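Local coordinates for protein Myo-inositol phosphohydrolase (Mitsuokella multacida, PDB 4WU3) that probably removes the 3-phosphate of myo-inositol hexakisphosphate (phytate), as a PTP-like phosphatase, and binds inositol-(1,3,4,5)-tetrakisphosphate in its pockets, at residues L344-R349 / G431-W436; S393-N398 / M491-L496; R422-G427 / H539-A544; N350-N355 / L401-P406. The protein carries 2 engineered substitutions. All blocks are in the same frame, centred on the assembly; numbering follows the deposited sequence.

Contact 1 of 4, residues L344-R349 / G431-W436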
loop_
_atom_site.group_PDB
_atom_site.type_symbol
_atom_site.label_atom_id
_atom_site.label_comp_id
_atom_site.label_asym_id
_atom_site.label_seq_id
_atom_site.Cartn_x
_atom_site.Cartn_y
_atom_site.Cartn_z
ATOM N N LEU A 344 1.589 -34.946 12.781
ATOM C CA LEU A 344 2.069 -35.981 13.678
ATOM C C LEU A 344 2.783 -35.346 14.867
ATOM O O LEU A 344 3.925 -34.926 14.747
ATOM C CB LEU A 344 3.034 -36.896 12.926
ATOM C CG LEU A 344 3.798 -37.931 13.750
ATOM C CD1 LEU A 344 2.837 -38.855 14.484
ATOM C CD2 LEU A 344 4.705 -38.716 12.812
ATOM N N ASP A 345 2.110 -35.279 16.013
ATOM C CA ASP A 345 2.676 -34.657 17.212
ATOM C C ASP A 345 3.762 -35.535 17.795
ATOM O O ASP A 345 4.834 -35.063 18.155
ATOM C CB ASP A 345 1.598 -34.435 18.278
ATOM C CG ASP A 345 0.648 -33.299 17.930
ATOM O OD1 ASP A 345 1.037 -32.425 17.136
ATOM O OD2 ASP A 345 -0.485 -33.279 18.455
ATOM N N THR A 346 3.468 -36.825 17.912
ATOM C CA THR A 346 4.436 -37.770 18.434
ATOM C C THR A 346 4.080 -39.186 17.997
ATOM O O THR A 346 2.925 -39.622 18.048
ATOM C CB THR A 346 4.580 -37.669 19.970
ATOM O OG1 THR A 346 5.534 -38.638 20.432
ATOM C CG2 THR A 346 3.255 -37.897 20.665
ATOM N N LYS A 347 5.105 -39.883 17.538
ATOM C CA LYS A 347 4.969 -41.224 17.030
ATOM C C LYS A 347 4.822 -42.195 18.178
ATOM O O LYS A 347 5.389 -41.997 19.241
ATOM C CB LYS A 347 6.212 -41.589 16.246
ATOM C CG LYS A 347 5.905 -42.328 14.977
ATOM C CD LYS A 347 7.186 -42.793 14.311
ATOM C CE LYS A 347 7.050 -44.220 13.816
ATOM N NZ LYS A 347 8.262 -44.633 13.071
ATOM N N ASP A 348 4.063 -43.253 17.950
ATOM C CA ASP A 348 3.853 -44.279 18.960
ATOM C C ASP A 348 5.158 -45.002 19.243
ATOM O O ASP A 348 5.680 -45.718 18.383
ATOM C CB ASP A 348 2.811 -45.266 18.463
ATOM C CG ASP A 348 2.373 -46.245 19.526
ATOM O OD1 ASP A 348 2.889 -46.177 20.666
ATOM O OD2 ASP A 348 1.511 -47.096 19.210
ATOM N N ARG A 349 5.675 -44.803 20.453
ATOM C CA ARG A 349 6.972 -45.319 20.855
ATOM C C ARG A 349 6.949 -45.709 22.328
ATOM O O ARG A 349 6.270 -45.073 23.135
ATOM C CB ARG A 349 8.041 -44.252 20.619
ATOM C CG ARG A 349 8.167 -43.824 19.165
ATOM C CD ARG A 349 9.052 -42.595 19.022
ATOM N NE ARG A 349 8.374 -41.378 19.462
ATOM C CZ ARG A 349 8.955 -40.186 19.558
ATOM N NH1 ARG A 349 10.237 -40.042 19.258
ATOM N NH2 ARG A 349 8.253 -39.135 19.965
ATOM N N GLY A 431 -2.526 -45.186 17.291
ATOM C CA GLY A 431 -1.599 -45.137 18.414
ATOM C C GLY A 431 -0.744 -43.886 18.442
ATOM O O GLY A 431 -0.103 -43.591 19.462
ATOM N N ASN A 432 -0.719 -43.152 17.330
ATOM C CA ASN A 432 0.083 -41.924 17.230
ATOM C C ASN A 432 -0.725 -40.699 17.624
ATOM O O ASN A 432 -1.888 -40.579 17.260
ATOM C CB ASN A 432 0.584 -41.710 15.799
ATOM C CG ASN A 432 1.357 -42.890 15.260
ATOM O OD1 ASN A 432 2.356 -43.320 15.827
ATOM N ND2 ASN A 432 0.893 -43.422 14.141
ATOM N N ALA A 433 -0.092 -39.783 18.350
ATOM C CA ALA A 433 -0.697 -38.497 18.701
ATOM C C ALA A 433 -0.711 -37.593 17.468
ATOM O O ALA A 433 0.326 -37.382 16.838
ATOM C CB ALA A 433 0.105 -37.838 19.815
ATOM N N VAL A 434 -1.882 -37.064 17.133
ATOM C CA VAL A 434 -2.034 -36.187 15.991
ATOM C C VAL A 434 -2.835 -34.960 16.390
ATOM O O VAL A 434 -3.516 -34.964 17.414
ATOM C CB VAL A 434 -2.750 -36.896 14.824
ATOM C CG1 VAL A 434 -1.976 -38.127 14.383
ATOM C CG2 VAL A 434 -4.161 -37.284 15.219
ATOM N N SER A 435 -2.736 -33.911 15.576
ATOM C CA SER A 435 -3.510 -32.688 15.776
ATOM C C SER A 435 -3.889 -32.039 14.449
ATOM O O SER A 435 -3.230 -32.233 13.430
ATOM C CB SER A 435 -2.750 -31.694 16.667
ATOM O OG SER A 435 -1.493 -31.364 16.117
ATOM N N TRP A 436 -4.975 -31.280 14.452
ATOM C CA TRP A 436 -5.414 -30.604 13.244
ATOM C C TRP A 436 -4.746 -29.236 13.221
ATOM O O TRP A 436 -5.147 -28.323 13.931
ATOM C CB TRP A 436 -6.930 -30.491 13.232
ATOM C CG TRP A 436 -7.517 -29.929 11.961
ATOM C CD1 TRP A 436 -8.301 -28.822 11.849
ATOM C CD2 TRP A 436 -7.381 -30.461 10.633
ATOM N NE1 TRP A 436 -8.658 -28.625 10.543
ATOM C CE2 TRP A 436 -8.106 -29.615 9.774
ATOM C CE3 TRP A 436 -6.713 -31.565 10.090
ATOM C CZ2 TRP A 436 -8.186 -29.837 8.397
ATOM C CZ3 TRP A 436 -6.787 -31.785 8.722
ATOM C CH2 TRP A 436 -7.521 -30.924 7.892
#

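Contact 2 of 4, residues S393-N398 / M491-L496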
loop_
_atom_site.group_PDB
_atom_site.type_symbol
_atom_site.label_atom_id
_atom_site.label_comp_id
_atom_site.label_asym_id
_atom_site.label_seq_id
_atom_site.Cartn_x
_atom_site.Cartn_y
_atom_site.Cartn_z
ATOM N N SER A 393 4.778 -32.816 30.422
ATOM C CA SER A 393 5.470 -33.313 29.252
ATOM C C SER A 393 4.827 -32.806 27.981
ATOM O O SER A 393 3.781 -32.158 28.002
ATOM C CB SER A 393 5.443 -34.843 29.227
ATOM O OG SER A 393 4.132 -35.328 28.951
ATOM N N ALA A 394 5.464 -33.140 26.868
ATOM C CA ALA A 394 4.865 -32.988 25.557
ATOM C C ALA A 394 3.680 -33.930 25.416
ATOM O O ALA A 394 3.409 -34.740 26.301
ATOM C CB ALA A 394 5.894 -33.284 24.476
ATOM N N GLU A 395 2.966 -33.815 24.305
ATOM C CA GLU A 395 1.895 -34.745 24.011
ATOM C C GLU A 395 2.444 -36.169 23.994
ATOM O O GLU A 395 3.636 -36.377 23.770
ATOM C CB GLU A 395 1.259 -34.414 22.666
ATOM C CG GLU A 395 0.054 -35.273 22.342
ATOM C CD GLU A 395 -1.111 -34.992 23.261
ATOM O OE1 GLU A 395 -1.872 -34.039 23.017
ATOM O OE2 GLU A 395 -1.275 -35.730 24.241
ATOM N N PHE A 396 1.572 -37.143 24.235
ATOM C CA PHE A 396 1.975 -38.553 24.293
ATOM C C PHE A 396 1.154 -39.437 23.351
ATOM O O PHE A 396 -0.075 -39.324 23.268
ATOM C CB PHE A 396 1.858 -39.103 25.728
ATOM C CG PHE A 396 0.560 -38.763 26.415
ATOM C CD1 PHE A 396 -0.593 -39.474 26.140
ATOM C CD2 PHE A 396 0.498 -37.725 27.332
ATOM C CE1 PHE A 396 -1.789 -39.159 26.762
ATOM C CE2 PHE A 396 -0.691 -37.400 27.969
ATOM C CZ PHE A 396 -1.837 -38.125 27.685
ATOM N N SER A 397 1.858 -40.310 22.638
ATOM C CA SER A 397 1.240 -41.406 21.930
ATOM C C SER A 397 0.842 -42.467 22.961
ATOM O O SER A 397 1.166 -42.338 24.143
ATOM C CB SER A 397 2.255 -42.011 20.980
ATOM O OG SER A 397 3.385 -42.437 21.707
ATOM N N ASN A 398 0.184 -43.532 22.505
ATOM C CA ASN A 398 -0.177 -44.650 23.387
ATOM C C ASN A 398 1.033 -45.253 24.075
ATOM O O ASN A 398 1.032 -45.489 25.281
ATOM C CB ASN A 398 -0.885 -45.759 22.616
ATOM C CG ASN A 398 -1.246 -46.939 23.507
ATOM O OD1 ASN A 398 -1.649 -46.756 24.656
ATOM N ND2 ASN A 398 -1.071 -48.151 22.996
ATOM N N MET A 491 -8.980 -42.621 18.447
ATOM C CA MET A 491 -9.447 -42.298 19.807
ATOM C C MET A 491 -9.265 -40.802 20.083
ATOM O O MET A 491 -8.432 -40.144 19.445
ATOM C CB MET A 491 -8.631 -43.050 20.870
ATOM C CG MET A 491 -8.648 -44.566 20.796
ATOM S SD MET A 491 -7.695 -45.213 22.171
ATOM C CE MET A 491 -6.054 -45.281 21.442
ATOM N N THR A 492 -10.040 -40.271 21.028
ATOM C CA THR A 492 -9.694 -39.003 21.661
ATOM C C THR A 492 -8.658 -39.329 22.718
ATOM O O THR A 492 -8.488 -40.500 23.085
ATOM C CB THR A 492 -10.892 -38.302 22.345
ATOM O OG1 THR A 492 -11.410 -39.115 23.406
ATOM C CG2 THR A 492 -11.984 -38.034 21.361
ATOM N N GLU A 493 -7.954 -38.311 23.202
ATOM C CA GLU A 493 -6.980 -38.522 24.272
ATOM C C GLU A 493 -7.691 -38.943 25.548
ATOM O O GLU A 493 -7.178 -39.755 26.326
ATOM C CB GLU A 493 -6.164 -37.260 24.540
ATOM C CG GLU A 493 -5.293 -37.375 25.779
ATOM C CD GLU A 493 -4.230 -36.293 25.866
ATOM O OE1 GLU A 493 -3.535 -36.042 24.849
ATOM O OE2 GLU A 493 -4.073 -35.713 26.966
ATOM N N GLN A 494 -8.870 -38.375 25.765
ATOM C CA GLN A 494 -9.652 -38.710 26.939
ATOM C C GLN A 494 -9.960 -40.198 26.978
ATOM O O GLN A 494 -9.762 -40.839 28.010
ATOM C CB GLN A 494 -10.951 -37.926 26.969
ATOM C CG GLN A 494 -11.925 -38.474 27.990
ATOM C CD GLN A 494 -12.992 -37.478 28.347
ATOM O OE1 GLN A 494 -13.381 -36.645 27.532
ATOM N NE2 GLN A 494 -13.475 -37.556 29.576
ATOM N N GLN A 495 -10.446 -40.732 25.853
ATOM C CA GLN A 495 -10.717 -42.162 25.730
ATOM C C GLN A 495 -9.476 -42.960 26.026
ATOM O O GLN A 495 -9.524 -43.901 26.806
ATOM C CB GLN A 495 -11.212 -42.509 24.328
ATOM C CG GLN A 495 -12.640 -42.083 24.066
ATOM C CD GLN A 495 -13.072 -42.304 22.632
ATOM O OE1 GLN A 495 -12.333 -42.029 21.683
ATOM N NE2 GLN A 495 -14.281 -42.814 22.464
ATOM N N LEU A 496 -8.356 -42.583 25.413
ATOM C CA LEU A 496 -7.084 -43.247 25.701
ATOM C C LEU A 496 -6.720 -43.198 27.191
ATOM O O LEU A 496 -6.341 -44.212 27.776
ATOM C CB LEU A 496 -5.947 -42.624 24.882
ATOM C CG LEU A 496 -4.559 -43.232 25.147
ATOM C CD1 LEU A 496 -4.559 -44.723 24.831
ATOM C CD2 LEU A 496 -3.492 -42.504 24.335
HETATM O O HOH W 1 -2.866 -38.394 23.318
#

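Contact 3 of 4, residues R422-G427 / H539-A544. Engineered in segment 539-544: S540 (natural residue Cys). With 4IP (inositol-(1,3,4,5)-tetrakisphosphate), chain F.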
loop_
_atom_site.group_PDB
_atom_site.type_symbol
_atom_site.label_atom_id
_atom_site.label_comp_id
_atom_site.label_asym_id
_atom_site.label_seq_id
_atom_site.Cartn_x
_atom_site.Cartn_y
_atom_site.Cartn_z
ATOM N N ARG A 422 -4.611 -28.202 25.656
ATOM C CA ARG A 422 -4.559 -27.855 24.236
ATOM C C ARG A 422 -5.876 -27.342 23.645
ATOM O O ARG A 422 -6.873 -28.070 23.596
ATOM C CB ARG A 422 -4.110 -29.072 23.447
ATOM C CG ARG A 422 -2.771 -29.631 23.888
ATOM C CD ARG A 422 -2.372 -30.780 22.980
ATOM N NE ARG A 422 -2.008 -30.322 21.644
ATOM C CZ ARG A 422 -1.592 -31.123 20.671
ATOM N NH1 ARG A 422 -1.496 -32.436 20.873
ATOM N NH2 ARG A 422 -1.266 -30.611 19.492
ATOM N N GLN A 423 -5.871 -26.099 23.166
ATOM C CA GLN A 423 -7.060 -25.560 22.506
ATOM C C GLN A 423 -7.254 -26.224 21.154
ATOM O O GLN A 423 -8.377 -26.499 20.735
ATOM C CB GLN A 423 -6.968 -24.050 22.301
ATOM C CG GLN A 423 -8.232 -23.506 21.644
ATOM C CD GLN A 423 -8.210 -22.011 21.406
ATOM O OE1 GLN A 423 -7.299 -21.476 20.758
ATOM N NE2 GLN A 423 -9.241 -21.326 21.899
ATOM N N GLU A 424 -6.140 -26.472 20.475
ATOM C CA GLU A 424 -6.163 -27.050 19.143
ATOM C C GLU A 424 -6.746 -28.461 19.195
ATOM O O GLU A 424 -6.590 -29.181 20.195
ATOM C CB GLU A 424 -4.751 -27.075 18.542
ATOM C CG GLU A 424 -3.755 -27.967 19.273
ATOM C CD GLU A 424 -2.909 -27.227 20.298
ATOM O OE1 GLU A 424 -3.319 -26.144 20.756
ATOM O OE2 GLU A 424 -1.828 -27.734 20.653
ATOM N N THR A 425 -7.419 -28.842 18.120
ATOM C CA THR A 425 -8.020 -30.171 17.999
ATOM C C THR A 425 -6.935 -31.241 17.834
ATOM O O THR A 425 -6.051 -31.098 17.007
ATOM C CB THR A 425 -8.974 -30.225 16.787
ATOM O OG1 THR A 425 -10.225 -29.638 17.144
ATOM C CG2 THR A 425 -9.208 -31.659 16.334
ATOM N N HIS A 426 -7.002 -32.297 18.639
ATOM C CA HIS A 426 -6.030 -33.392 18.568
ATOM C C HIS A 426 -6.664 -34.695 19.024
ATOM O O HIS A 426 -7.766 -34.704 19.587
ATOM C CB HIS A 426 -4.803 -33.118 19.433
ATOM C CG HIS A 426 -5.087 -33.153 20.900
ATOM N ND1 HIS A 426 -4.569 -34.119 21.739
ATOM C CD2 HIS A 426 -5.857 -32.352 21.676
ATOM C CE1 HIS A 426 -4.995 -33.900 22.973
ATOM N NE2 HIS A 426 -5.783 -32.837 22.961
ATOM N N GLY A 427 -5.939 -35.789 18.786
ATOM C CA GLY A 427 -6.390 -37.117 19.166
ATOM C C GLY A 427 -5.337 -38.158 18.885
ATOM O O GLY A 427 -4.149 -37.855 18.870
ATOM N N HIS A 539 0.142 -31.457 30.181
ATOM C CA HIS A 539 0.759 -31.561 28.861
ATOM C C HIS A 539 0.131 -30.552 27.918
ATOM O O HIS A 539 -1.009 -30.126 28.093
ATOM C CB HIS A 539 0.659 -32.992 28.281
ATOM C CG HIS A 539 -0.632 -33.278 27.580
ATOM N ND1 HIS A 539 -0.881 -32.884 26.283
ATOM C CD2 HIS A 539 -1.751 -33.905 28.003
ATOM C CE1 HIS A 539 -2.102 -33.250 25.941
ATOM N NE2 HIS A 539 -2.651 -33.872 26.966
ATOM N N SER A 540 0.899 -30.156 26.920
ATOM C CA SER A 540 0.366 -29.382 25.822
ATOM C C SER A 540 0.915 -30.055 24.574
ATOM O O SER A 540 0.876 -31.283 24.490
ATOM C CB SER A 540 0.773 -27.915 25.951
ATOM O OG SER A 540 2.076 -27.816 26.486
ATOM N N GLN A 541 1.419 -29.296 23.610
ATOM C CA GLN A 541 1.942 -29.905 22.383
ATOM C C GLN A 541 3.367 -30.344 22.636
ATOM O O GLN A 541 3.707 -31.500 22.424
ATOM C CB GLN A 541 1.885 -28.927 21.192
ATOM C CG GLN A 541 1.997 -29.584 19.818
ATOM C CD GLN A 541 3.419 -29.955 19.418
ATOM O OE1 GLN A 541 4.381 -29.329 19.845
ATOM N NE2 GLN A 541 3.548 -30.966 18.573
ATOM N N ALA A 542 4.182 -29.414 23.122
ATOM C CA ALA A 542 5.609 -29.660 23.332
ATOM C C ALA A 542 6.017 -29.761 24.799
ATOM O O ALA A 542 7.176 -30.018 25.106
ATOM C CB ALA A 542 6.414 -28.561 22.663
ATOM N N GLY A 543 5.082 -29.549 25.711
ATOM C CA GLY A 543 5.423 -29.553 27.128
ATOM C C GLY A 543 6.313 -28.379 27.485
ATOM O O GLY A 543 7.116 -28.465 28.407
ATOM N N ALA A 544 6.175 -27.274 26.756
ATOM C CA ALA A 544 6.990 -26.081 27.004
ATOM C C ALA A 544 6.148 -24.903 27.491
ATOM O O ALA A 544 5.911 -24.766 28.699
ATOM C CB ALA A 544 7.774 -25.702 25.753
HETATM C C1 4IP F . 4.918 -24.561 22.372
HETATM O O1 4IP F . 4.791 -25.312 23.579
HETATM C C2 4IP F . 4.843 -25.488 21.167
HETATM O O2 4IP F . 5.826 -26.508 21.290
HETATM C C3 4IP F . 5.104 -24.741 19.865
HETATM O O3 4IP F . 5.060 -25.658 18.769
HETATM C C4 4IP F . 6.451 -24.024 19.885
HETATM O O4 4IP F . 6.592 -23.265 18.678
HETATM C C5 4IP F . 6.534 -23.095 21.090
HETATM O O5 4IP F . 7.814 -22.461 21.146
HETATM C C6 4IP F . 6.267 -23.843 22.395
HETATM O O6 4IP F . 6.307 -22.940 23.503
HETATM P P1 4IP F . 3.368 -25.739 24.194
HETATM O O1P 4IP F . 2.781 -24.452 24.703
HETATM O O2P 4IP F . 3.753 -26.733 25.259
HETATM O O3P 4IP F . 2.632 -26.367 23.039
HETATM P P3 4IP F . 4.041 -25.408 17.543
HETATM O O4P 4IP F . 4.161 -23.928 17.263
HETATM O O5P 4IP F . 2.700 -25.846 18.088
HETATM O O6P 4IP F . 4.575 -26.270 16.426
HETATM P P4 4IP F . 7.900 -23.376 17.734
HETATM O O7P 4IP F . 8.114 -24.857 17.541
HETATM O O8P 4IP F . 7.466 -22.658 16.480
HETATM O O9P 4IP F . 8.979 -22.677 18.539
HETATM P P5 4IP F . 7.931 -20.925 21.636
HETATM O OPF 4IP F . 6.608 -20.277 21.255
HETATM O OPG 4IP F . 9.128 -20.416 20.860
HETATM O OPH 4IP F . 8.146 -21.028 23.128
#

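Contact 4 of 4, residues N350-N355 / L401-P406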
loop_
_atom_site.group_PDB
_atom_site.type_symbol
_atom_site.label_atom_id
_atom_site.label_comp_id
_atom_site.label_asym_id
_atom_site.label_seq_id
_atom_site.Cartn_x
_atom_site.Cartn_y
_atom_site.Cartn_z
ATOM N N ASN A 350 7.702 -46.750 22.673
ATOM C CA ASN A 350 7.774 -47.237 24.049
ATOM C C ASN A 350 8.863 -46.540 24.858
ATOM O O ASN A 350 9.931 -47.102 25.122
ATOM C CB ASN A 350 7.999 -48.745 24.056
ATOM C CG ASN A 350 6.845 -49.504 23.432
ATOM O OD1 ASN A 350 5.706 -49.030 23.424
ATOM N ND2 ASN A 350 7.132 -50.685 22.894
ATOM N N GLN A 351 8.578 -45.304 25.249
ATOM C CA GLN A 351 9.500 -44.497 26.027
ATOM C C GLN A 351 8.733 -43.304 26.589
ATOM O O GLN A 351 7.623 -43.016 26.156
ATOM C CB GLN A 351 10.672 -44.028 25.155
ATOM C CG GLN A 351 10.259 -43.122 24.008
ATOM C CD GLN A 351 11.332 -42.998 22.942
ATOM O OE1 GLN A 351 12.144 -43.893 22.759
ATOM N NE2 GLN A 351 11.330 -41.885 22.226
ATOM N N LEU A 352 9.314 -42.614 27.563
ATOM C CA LEU A 352 8.665 -41.454 28.139
ATOM C C LEU A 352 8.488 -40.379 27.068
ATOM O O LEU A 352 9.314 -40.257 26.163
ATOM C CB LEU A 352 9.494 -40.908 29.302
ATOM C CG LEU A 352 9.653 -41.835 30.513
ATOM C CD1 LEU A 352 10.807 -41.364 31.393
ATOM C CD2 LEU A 352 8.355 -41.901 31.300
ATOM N N PRO A 353 7.399 -39.601 27.158
ATOM C CA PRO A 353 7.182 -38.557 26.177
ATOM C C PRO A 353 8.268 -37.500 26.282
ATOM O O PRO A 353 8.974 -37.440 27.294
ATOM C CB PRO A 353 5.819 -37.986 26.567
ATOM C CG PRO A 353 5.692 -38.274 28.025
ATOM C CD PRO A 353 6.367 -39.599 28.210
ATOM N N ARG A 354 8.414 -36.689 25.239
ATOM C CA ARG A 354 9.373 -35.593 25.242
ATOM C C ARG A 354 9.131 -34.653 26.427
ATOM O O ARG A 354 7.999 -34.466 26.864
ATOM C CB ARG A 354 9.266 -34.830 23.928
ATOM C CG ARG A 354 10.361 -33.808 23.683
ATOM C CD ARG A 354 10.419 -33.392 22.214
ATOM N NE ARG A 354 9.112 -32.985 21.693
ATOM C CZ ARG A 354 8.771 -31.735 21.382
ATOM N NH1 ARG A 354 9.645 -30.741 21.520
ATOM N NH2 ARG A 354 7.549 -31.478 20.923
ATOM N N ASN A 355 10.207 -34.096 26.965
ATOM C CA ASN A 355 10.136 -33.080 28.025
ATOM C C ASN A 355 9.368 -33.529 29.268
ATOM O O ASN A 355 8.685 -32.716 29.922
ATOM C CB ASN A 355 9.524 -31.783 27.478
ATOM C CG ASN A 355 10.371 -31.157 26.391
ATOM O OD1 ASN A 355 11.596 -31.232 26.429
ATOM N ND2 ASN A 355 9.724 -30.530 25.421
ATOM N N LEU A 401 2.292 -43.067 26.775
ATOM C CA LEU A 401 1.444 -43.099 27.952
ATOM C C LEU A 401 1.756 -44.345 28.778
ATOM O O LEU A 401 1.830 -44.270 30.005
ATOM C CB LEU A 401 -0.032 -43.072 27.591
ATOM C CG LEU A 401 -0.943 -43.157 28.812
ATOM C CD1 LEU A 401 -0.801 -41.940 29.709
ATOM C CD2 LEU A 401 -2.379 -43.322 28.363
ATOM N N GLN A 402 1.960 -45.475 28.107
ATOM C CA GLN A 402 2.271 -46.726 28.817
ATOM C C GLN A 402 3.551 -46.582 29.628
ATOM O O GLN A 402 3.642 -47.106 30.734
ATOM C CB GLN A 402 2.394 -47.918 27.855
ATOM C CG GLN A 402 1.129 -48.219 27.061
ATOM C CD GLN A 402 -0.073 -48.531 27.947
ATOM O OE1 GLN A 402 0.044 -49.220 28.959
ATOM N NE2 GLN A 402 -1.234 -48.026 27.562
ATOM N N ALA A 403 4.536 -45.872 29.093
ATOM C CA ALA A 403 5.792 -45.674 29.810
ATOM C C ALA A 403 5.644 -44.732 31.011
ATOM O O ALA A 403 6.335 -44.896 32.016
ATOM C CB ALA A 403 6.863 -45.157 28.867
ATOM N N MET A 404 4.762 -43.739 30.902
ATOM C CA MET A 404 4.533 -42.791 32.002
ATOM C C MET A 404 3.852 -43.458 33.187
ATOM O O MET A 404 4.085 -43.101 34.336
ATOM C CB MET A 404 3.617 -41.667 31.560
ATOM C CG MET A 404 4.248 -40.614 30.685
ATOM S SD MET A 404 3.027 -39.361 30.248
ATOM C CE MET A 404 2.274 -39.060 31.833
ATOM N N LEU A 405 2.983 -44.410 32.886
ATOM C CA LEU A 405 2.121 -45.008 33.894
ATOM C C LEU A 405 2.844 -45.518 35.135
ATOM O O LEU A 405 2.500 -45.126 36.236
ATOM C CB LEU A 405 1.301 -46.137 33.277
ATOM C CG LEU A 405 0.006 -45.665 32.629
ATOM C CD1 LEU A 405 -0.625 -46.807 31.848
ATOM C CD2 LEU A 405 -0.938 -45.146 33.704
ATOM N N PRO A 406 3.829 -46.412 34.967
ATOM C CA PRO A 406 4.494 -46.938 36.162
ATOM C C PRO A 406 5.255 -45.863 36.919
ATOM O O PRO A 406 5.327 -45.913 38.143
ATOM C CB PRO A 406 5.467 -47.990 35.605
ATOM C CG PRO A 406 5.644 -47.641 34.169
ATOM C CD PRO A 406 4.353 -47.011 33.729
#

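Contact 1 of 4, residues L344-R349 / G431-W436
D345 and T346 both face A433, and this two-against-one pairing is a classic beta bulge between the antiparallel strands 342-346 and 432-438. A433 O takes D345 N at 2.9 Å and, more weakly, T346 N at 3.4 Å; A433 N gives a bond back to T346 O at 3.0 Å. On one side of the sheet L344 CD1 rests 3.9 Å from N432 CB, close to the non-hydrogen-bonded pair L344-V434. On the other side T346 CG2 presses on A433 CB at 3.3 Å, tighter than normal packing. T346 OG1, anti to its own N (chi1 179°), points instead to R349 NH2, which meets it in the guanidinium plane, and to E400. The bulge turns D345 toward the neighbouring strand, where S435 OG donates to D345 OD1 at 2.9 Å from the syn side. R422 forms a salt bridge with the other oxygen and Q541 also bonds OD1, so D345 ties this sheet to Q541 of the ligand pocket and to R422 behind it. G431 lies against D348, whose OD1 is held by G399 N and whose OD2 leaves no room for a side chain. Past the strand end, D348 N meets N432 OD1 in the carbonyl plane at 2.7 Å, with an N-H...O angle of 159°.

Contact 2 of 4, residues S393-N398 / M491-L496
Between the loop at F396 and the first turn of helix 493-499 at E493 the CA atoms stay 9.0 Å apart, closing to 7.4 Å from N398 CA to L496 CA, so side chains and one water bridge the gap. F396 CZ comes within 3.4 Å of E493 OE2, the ring inclined 38° to the carboxylate. With F396 CG set between its backbone N and carbonyl carbon (chi1 47°), the ring also meets L496 CD2 at its edge and packs edge-to-face with the H539 ring. N398 OD1 touches L496 CD1 at 3.6 Å and is itself bonded to Q402. The water sits 2.9 Å from both F396 O and E493 OE1. Outward, E395 is salt-bridged to R422, and E493 OE2 is bonded to H539 NE2. Replacing F396 by alanine would probably open a gap beside L496 and H539 and take away the ring packed against the E493 carboxylate. T492 and Q495 start the helix with a capping box; E493, in its first turn, belongs to the buried shell behind the PTP-like phosphate-binding loop.

Contact 3 of 4, residues R422-G427 / H539-A544
The flat guanidinium of R422 is sandwiched: Q541 CA lies over one face, H426 CB 3.6 Å above the opposite one. Q541 CG adds to the first side, 3.4 Å from R422 NH2, while the glutamine's amide plane stands 77° to the guanidinium. In the guanidinium plane E424 OE2 receives both R422 NE, at 2.8 Å, and R422 NH2, at 3.2 Å, a side-on grip on one oxygen. R422 CD lies over the centre of one face of the H426 ring, and the bend beyond it (chi3 71°) turns the guanidinium toward E424; the same CD meets the edge of H539, 3.9 Å from H539 CE1. H539 ND1 donates to S540 O at 3.0 Å, on a carbonyl lone pair, the oxygen lying in the ring plane.

Segment 539-544 belongs to the P-loop of the PTP family, the CX5R signature completed by R546. S540 is an engineered replacement for the cysteine that serves as nucleophile in this family. Here A544 N donates to O2P of the ligand's 1-phosphate at 2.9 Å, and Q541 N to O3P at 3.2 Å. E424 OE1 holds R546. The chemistry is thus layered: backbone N-H groups cradle the phosphate, and behind them a buried network of charges, R422 with its acidic partners, probably keeps the loop and R546 in position.

Contact 4 of 4, residues N350-N355 / L401-P406
P353 and M404 meet at about a right angle, and theirs is the tightest of the apolar contacts, with P353 CD 3.4 Å from M404 CG. The methionine chain runs extended at chi2 (180°), carrying SD past the proline, 3.6 Å from P353 CG. L352 adds one branch: its CD2 lies 4.3 Å from both A403 CB and M404 CG. A second kind of contact sets side chains against main chain. A403 CB points at the loop and touches Q351 C at 3.5 Å, while L352 CD2 sits 3.7 Å from A403 O. The whole junction is van der Waals packing. A glycine in place of P353 would probably take from M404 CG and SD their closest packing partner across this junction and give the loop more freedom to shift. The loop runs from strand 342-346 to strand 357-358 along one side of helix 398-411; beyond it P353 touches S393 at the end of strand 390-393, R354 bonds A394, and N355 reaches A542 in the P-loop.

How the contacts relate
From the N terminus, residues 344-349 open contact 1 and the adjoining 350-355 open contact 4. Contact 4 closes first, at helix 398-411, so it falls wholly within the longer loop that contact 1 closes at strand 432-438. Before contact 4 closes, 393-398 opens contact 2, which ends only at helix 493-499 and thus crosses both. Contact 3 starts at 422-427, after contact 4 is complete, and closes last at the P-loop, crossing contacts 1 and 2. Salt bridges from R422 to D345 and E395 join contacts 1, 2 and 3, tying the six-stranded sheet to the five-stranded one that carries the P-loop. R354 and N355 connect contact 4 to contacts 2 and 3.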